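Side-chain contacts in flagellar basal body rod modification protein (Helicobacter pylori 26695, PDB 4ZZF), which is probably required for assembly of the flagellar hook, perhaps as a scaffolding cap protein, and is represented here by a truncated piece that includes its Ig-like domain: residues Pro42-Leu47 and Ile69-Asp74; Ser115-Lys120 and Met124-Glu129. All blocks are in the same frame, centred on the assembly; numbering follows the deposited sequence.

Overall arrangement
Contact 1 lies in the buried core of the Ig-like domain, its centre about 9 Å from the centre of the chain. It joins two sheets face to face through side chains alone. Contact 2 lies farther out, about 17 Å from that centre and on the opposite side of it. There, neighbouring strands 115-119 and 122-127 form a hairpin. Its backbones are hydrogen-bonded, and polar and apolar side chains share one face. The two contacts have no strand in common, and their centres are about 23 Å apart. They still touch where Asn-70 packs on Glu-129. A second subunit reaches contact 2 but not contact 1.

Contact 1: Pro42-Leu47 and Ile69-Asp74; sequences PAIQIL and INFEWD
Ile-44 and Ile-46 of strand 43-47 meet Phe-71 and Trp-73 of strand 67-73 across the core of an Ig-like beta sandwich. The two strands belong to different sheets. The CA atoms of Ile-46 and Trp-73 are 9.2 Å apart, so the side chains bridge the gap. Each isoleucine sets its CD1 methyl over one face of an aromatic ring. Ile-44 CD1 sits almost squarely over the centre of the Phe-71 ring, 9° off the normal. This is a CH-pi contact, and its closest carbon is Phe-71 CD1, 3.7 Å from Ile-44 CD1. Ile-46 holds CG1 anti to its carbonyl carbon and has an extended chain (chi2 179°). This carries CD1 onto the five-membered ring of the Trp-73 indole, 14° off the normal. The ring of Phe-71 also meets Tyr-62 edge-to-face. Tyr-88 of strand 86-94 does the same for Trp-73. The indole nitrogen, Trp-73 NE1, is hydrogen-bonded to the backbone O of Thr-76, which satisfies the polar atom of this buried side chain. Ile-46 reaches the indole with two methyls: CD1 lies 3.6 Å from Trp-73 CG, and CG2 lies 4.0 Å from Trp-73 CH2 on the six-membered ring.

Contact 2: Ser115-Lys120 and Met124-Glu129; sequences SVIFDK and MLRMGE
Arg-126 starts with CG anti to its backbone N (chi1 179°) and bends at chi3, which swings its guanidinium over toward Ser-115 and Ile-117. The chi1 of Ser-115 places OG between the backbone N and the carbonyl carbon and turns it toward the arginine. Arg-126 NE donates to Ser-115 OG at 3.3 Å. The bond is bent, 136° at the hydrogen. The oxygen meets the guanidinium at its edge, near its plane but 23° out of it. Ile-117 CD1 instead lies over one face of the guanidinium, 3.5 Å from Arg-126 NH2.

These groups ride on an antiparallel beta hairpin. Ile-117 and Met-124 form a hydrogen-bonded pair, with Ile-117 N bound to Met-124 O at 2.8 Å and Met-124 N to Ile-117 O at 2.7 Å. Ser-115 and Arg-126 form a second such pair, in which Arg-126 N donates to Ser-115 O at 2.8 Å. Met-124 CG packs on Asp-119 CB. On the face of Val-116 and Leu-125 those two side chains lie side by side, with Val-116 CG2 4.0 Å from Leu-125 CD2.

Strand 115-119 also pairs through Val-116 and Ile-117 with a strand of the second subunit, so the sheet continues across the interface. Ser-115 OG is hydrogen-bonded to Glu-139 of that subunit, and Arg-126 NH2 makes a long, weak ion pair with the same carboxylate. Lys-146 of the second subunit also comes close to Arg-126. The serine hydroxyl thus links the arginine to the neighbouring acid, which probably offsets part of the positive charge gathered there.

Contact 1: Pro42-Leu47 and Ile69-Asp74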
loop_
_atom_site.group_PDB
_atom_site.type_symbol
_atom_site.label_atom_id
_atom_site.label_comp_id
_atom_site.label_asym_id
_atom_site.label_seq_id
_atom_site.Cartn_x
_atom_site.Cartn_y
_atom_site.Cartn_z
ATOM N N PRO A 42 2.486 28.509 -20.686
ATOM C CA PRO A 42 3.046 27.165 -20.491
ATOM C C PRO A 42 3.790 26.679 -21.725
ATOM O O PRO A 42 3.350 26.898 -22.849
ATOM C CB PRO A 42 1.812 26.302 -20.235
ATOM C CG PRO A 42 0.741 26.965 -21.062
ATOM C CD PRO A 42 1.034 28.460 -20.934
ATOM N N ALA A 43 4.907 26.004 -21.520
ATOM C CA ALA A 43 5.698 25.561 -22.641
ATOM C C ALA A 43 6.633 24.429 -22.250
ATOM O O ALA A 43 7.012 24.298 -21.088
ATOM C CB ALA A 43 6.494 26.736 -23.206
ATOM N N ILE A 44 6.997 23.624 -23.241
ATOM C CA ILE A 44 8.095 22.656 -23.148
ATOM C C ILE A 44 9.431 23.271 -23.571
ATOM O O ILE A 44 9.502 23.966 -24.591
ATOM C CB ILE A 44 7.828 21.443 -24.055
ATOM C CG1 ILE A 44 6.557 20.720 -23.626
ATOM C CG2 ILE A 44 9.031 20.511 -24.091
ATOM C CD1 ILE A 44 6.045 19.731 -24.667
ATOM N N GLN A 45 10.491 23.022 -22.810
ATOM C CA GLN A 45 11.828 23.413 -23.251
ATOM C C GLN A 45 12.674 22.171 -23.565
ATOM O O GLN A 45 12.694 21.210 -22.789
ATOM C CB GLN A 45 12.546 24.270 -22.198
ATOM C CG GLN A 45 11.832 25.558 -21.790
ATOM C CD GLN A 45 10.635 25.310 -20.848
ATOM O OE1 GLN A 45 10.726 24.526 -19.890
ATOM N NE2 GLN A 45 9.512 25.979 -21.124
ATOM N N ILE A 46 13.378 22.205 -24.695
ATOM C CA ILE A 46 14.321 21.152 -25.053
ATOM C C ILE A 46 15.753 21.679 -25.036
ATOM O O ILE A 46 16.093 22.608 -25.763
ATOM C CB ILE A 46 13.991 20.575 -26.416
ATOM C CG1 ILE A 46 12.499 20.217 -26.468
ATOM C CG2 ILE A 46 14.875 19.363 -26.703
ATOM C CD1 ILE A 46 12.027 19.642 -27.790
ATOM N N LEU A 47 16.588 21.080 -24.195
ATOM C CA LEU A 47 17.950 21.552 -23.983
ATOM C C LEU A 47 18.944 20.501 -24.475
ATOM O O LEU A 47 18.632 19.301 -24.446
ATOM C CB LEU A 47 18.199 21.842 -22.499
ATOM C CG LEU A 47 17.579 23.066 -21.790
ATOM C CD1 LEU A 47 16.115 23.215 -22.061
ATOM C CD2 LEU A 47 17.795 22.959 -20.287
ATOM N N ILE A 69 0.925 13.115 -21.362
ATOM C CA ILE A 69 0.582 13.605 -22.692
ATOM C C ILE A 69 1.737 13.285 -23.645
ATOM O O ILE A 69 2.903 13.462 -23.286
ATOM C CB ILE A 69 0.289 15.123 -22.676
ATOM C CG1 ILE A 69 -0.811 15.438 -21.661
ATOM C CG2 ILE A 69 -0.144 15.623 -24.059
ATOM C CD1 ILE A 69 -1.044 16.931 -21.449
ATOM N N ASN A 70 1.426 12.800 -24.847
ATOM C CA ASN A 70 2.477 12.464 -25.812
ATOM C C ASN A 70 2.757 13.601 -26.778
ATOM O O ASN A 70 1.849 14.252 -27.275
ATOM C CB ASN A 70 2.119 11.207 -26.595
ATOM C CG ASN A 70 1.805 10.048 -25.689
ATOM O OD1 ASN A 70 2.647 9.615 -24.904
ATOM N ND2 ASN A 70 0.587 9.549 -25.775
ATOM N N PHE A 71 4.033 13.842 -27.020
ATOM C CA PHE A 71 4.452 14.921 -27.889
ATOM C C PHE A 71 5.407 14.395 -28.943
ATOM O O PHE A 71 5.909 13.274 -28.830
ATOM C CB PHE A 71 5.127 16.033 -27.092
ATOM C CG PHE A 71 4.265 16.623 -26.001
ATOM C CD1 PHE A 71 3.422 17.689 -26.268
ATOM C CD2 PHE A 71 4.320 16.120 -24.708
ATOM C CE1 PHE A 71 2.649 18.244 -25.264
ATOM C CE2 PHE A 71 3.548 16.663 -23.699
ATOM C CZ PHE A 71 2.708 17.726 -23.977
ATOM N N GLU A 72 5.648 15.204 -29.972
ATOM C CA GLU A 72 6.661 14.880 -30.962
ATOM C C GLU A 72 7.533 16.098 -31.182
ATOM O O GLU A 72 7.073 17.235 -31.080
ATOM C CB GLU A 72 6.029 14.415 -32.279
ATOM C CG GLU A 72 5.404 13.020 -32.198
ATOM C CD GLU A 72 4.718 12.567 -33.488
ATOM O OE1 GLU A 72 4.395 13.421 -34.346
ATOM O OE2 GLU A 72 4.504 11.339 -33.634
ATOM N N TRP A 73 8.803 15.845 -31.450
ATOM C CA TRP A 73 9.748 16.886 -31.798
ATOM C C TRP A 73 10.452 16.486 -33.092
ATOM O O TRP A 73 10.961 15.363 -33.185
ATOM C CB TRP A 73 10.751 17.072 -30.677
ATOM C CG TRP A 73 11.858 18.012 -30.991
ATOM C CD1 TRP A 73 11.765 19.197 -31.646
ATOM C CD2 TRP A 73 13.237 17.829 -30.662
ATOM N NE1 TRP A 73 13.008 19.779 -31.731
ATOM C CE2 TRP A 73 13.923 18.963 -31.134
ATOM C CE3 TRP A 73 13.956 16.832 -30.010
ATOM C CZ2 TRP A 73 15.298 19.110 -30.982
ATOM C CZ3 TRP A 73 15.315 16.990 -29.849
ATOM C CH2 TRP A 73 15.972 18.120 -30.336
ATOM N N ASP A 74 10.484 17.384 -34.081
ATOM C CA ASP A 74 11.049 17.048 -35.393
ATOM C C ASP A 74 12.567 17.113 -35.395
ATOM O O ASP A 74 13.204 16.801 -36.394
ATOM C CB ASP A 74 10.487 17.965 -36.494
ATOM C CG ASP A 74 10.735 19.449 -36.229
ATOM O OD1 ASP A 74 11.641 19.793 -35.443
ATOM O OD2 ASP A 74 10.017 20.281 -36.819
#

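Contact 2: Ser115-Lys120 and Met124-Glu129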
loop_
_atom_site.group_PDB
_atom_site.type_symbol
_atom_site.label_atom_id
_atom_site.label_comp_id
_atom_site.label_asym_id
_atom_site.label_seq_id
_atom_site.Cartn_x
_atom_site.Cartn_y
_atom_site.Cartn_z
ATOM N N SER A 115 2.050 0.765 -13.602
ATOM C CA SER A 115 2.105 -0.666 -13.365
ATOM C C SER A 115 3.538 -1.044 -13.094
ATOM O O SER A 115 4.448 -0.280 -13.388
ATOM C CB SER A 115 1.540 -1.460 -14.559
ATOM O OG SER A 115 2.495 -1.617 -15.587
ATOM N N VAL A 116 3.729 -2.214 -12.499
ATOM C CA VAL A 116 5.050 -2.807 -12.353
ATOM C C VAL A 116 5.092 -4.061 -13.202
ATOM O O VAL A 116 4.217 -4.912 -13.098
ATOM C CB VAL A 116 5.384 -3.144 -10.887
ATOM C CG1 VAL A 116 6.580 -4.095 -10.807
ATOM C CG2 VAL A 116 5.663 -1.880 -10.113
ATOM N N ILE A 117 6.102 -4.153 -14.056
ATOM C CA ILE A 117 6.262 -5.279 -14.955
ATOM C C ILE A 117 7.465 -6.103 -14.557
ATOM O O ILE A 117 8.532 -5.552 -14.292
ATOM C CB ILE A 117 6.466 -4.821 -16.399
ATOM C CG1 ILE A 117 5.262 -4.032 -16.882
ATOM C CG2 ILE A 117 6.738 -6.016 -17.307
ATOM C CD1 ILE A 117 5.498 -3.398 -18.219
ATOM N N PHE A 118 7.313 -7.419 -14.518
ATOM C CA PHE A 118 8.465 -8.250 -14.205
ATOM C C PHE A 118 9.069 -8.834 -15.462
ATOM O O PHE A 118 8.458 -9.622 -16.179
ATOM C CB PHE A 118 8.097 -9.314 -13.187
ATOM C CG PHE A 118 7.888 -8.738 -11.835
ATOM C CD1 PHE A 118 8.968 -8.505 -11.005
ATOM C CD2 PHE A 118 6.627 -8.328 -11.430
ATOM C CE1 PHE A 118 8.792 -7.927 -9.766
ATOM C CE2 PHE A 118 6.436 -7.743 -10.195
ATOM C CZ PHE A 118 7.520 -7.542 -9.357
ATOM N N ASP A 119 10.284 -8.366 -15.721
ATOM C CA ASP A 119 11.047 -8.722 -16.892
ATOM C C ASP A 119 12.105 -9.767 -16.539
ATOM O O ASP A 119 13.285 -9.448 -16.389
ATOM C CB ASP A 119 11.695 -7.476 -17.493
ATOM C CG ASP A 119 12.145 -7.687 -18.922
ATOM O OD1 ASP A 119 11.270 -7.887 -19.790
ATOM O OD2 ASP A 119 13.370 -7.652 -19.177
ATOM N N LYS A 120 11.647 -11.009 -16.390
ATOM C CA LYS A 120 12.495 -12.204 -16.335
ATOM C C LYS A 120 13.736 -12.137 -15.428
ATOM O O LYS A 120 14.863 -12.247 -15.929
ATOM C CB LYS A 120 12.969 -12.588 -17.756
ATOM C CG LYS A 120 11.911 -12.525 -18.883
ATOM C CD LYS A 120 11.628 -11.103 -19.379
ATOM C CE LYS A 120 10.642 -11.069 -20.527
ATOM N NZ LYS A 120 10.111 -9.686 -20.800
ATOM N N MET A 124 10.351 -3.681 -13.629
ATOM C CA MET A 124 10.293 -2.452 -14.411
ATOM C C MET A 124 9.089 -1.606 -13.992
ATOM O O MET A 124 8.043 -2.137 -13.621
ATOM C CB MET A 124 10.193 -2.763 -15.908
ATOM C CG MET A 124 11.153 -3.830 -16.380
ATOM S SD MET A 124 12.842 -3.221 -16.435
ATOM C CE MET A 124 12.750 -2.222 -17.916
ATOM N N LEU A 125 9.232 -0.290 -14.079
ATOM C CA LEU A 125 8.118 0.612 -13.833
ATOM C C LEU A 125 7.501 1.073 -15.143
ATOM O O LEU A 125 8.208 1.566 -16.023
ATOM C CB LEU A 125 8.582 1.826 -13.045
ATOM C CG LEU A 125 9.301 1.615 -11.726
ATOM C CD1 LEU A 125 9.832 2.971 -11.236
ATOM C CD2 LEU A 125 8.327 1.000 -10.725
ATOM N N ARG A 126 6.190 0.939 -15.280
ATOM C CA ARG A 126 5.535 1.536 -16.428
ATOM C C ARG A 126 5.044 2.927 -16.069
ATOM O O ARG A 126 4.228 3.094 -15.164
ATOM C CB ARG A 126 4.370 0.687 -16.937
ATOM C CG ARG A 126 3.669 1.346 -18.140
ATOM C CD ARG A 126 2.271 0.790 -18.398
ATOM N NE ARG A 126 2.293 -0.637 -18.713
ATOM C CZ ARG A 126 2.668 -1.140 -19.891
ATOM N NH1 ARG A 126 3.062 -0.318 -20.874
ATOM N NH2 ARG A 126 2.660 -2.463 -20.088
ATOM N N MET A 127 5.557 3.915 -16.796
ATOM C CA MET A 127 5.249 5.327 -16.586
ATOM C C MET A 127 4.881 5.968 -17.913
ATOM O O MET A 127 5.747 6.432 -18.646
ATOM C CB MET A 127 6.444 6.048 -15.958
ATOM C CG MET A 127 6.940 5.380 -14.682
ATOM S SD MET A 127 8.490 6.026 -14.031
ATOM C CE MET A 127 8.127 7.778 -13.984
ATOM N N GLY A 128 3.593 5.991 -18.221
ATOM C CA GLY A 128 3.150 6.432 -19.525
ATOM C C GLY A 128 3.710 5.472 -20.555
ATOM O O GLY A 128 3.674 4.261 -20.357
ATOM N N GLU A 129 4.253 6.009 -21.639
ATOM C CA GLU A 129 4.875 5.178 -22.667
ATOM C C GLU A 129 6.260 4.647 -22.277
ATOM O O GLU A 129 6.786 3.768 -22.948
ATOM C CB GLU A 129 4.983 5.962 -23.976
ATOM C CG GLU A 129 3.644 6.197 -24.663
ATOM C CD GLU A 129 3.005 4.900 -25.127
ATOM O OE1 GLU A 129 3.757 3.975 -25.498
ATOM O OE2 GLU A 129 1.755 4.805 -25.115
#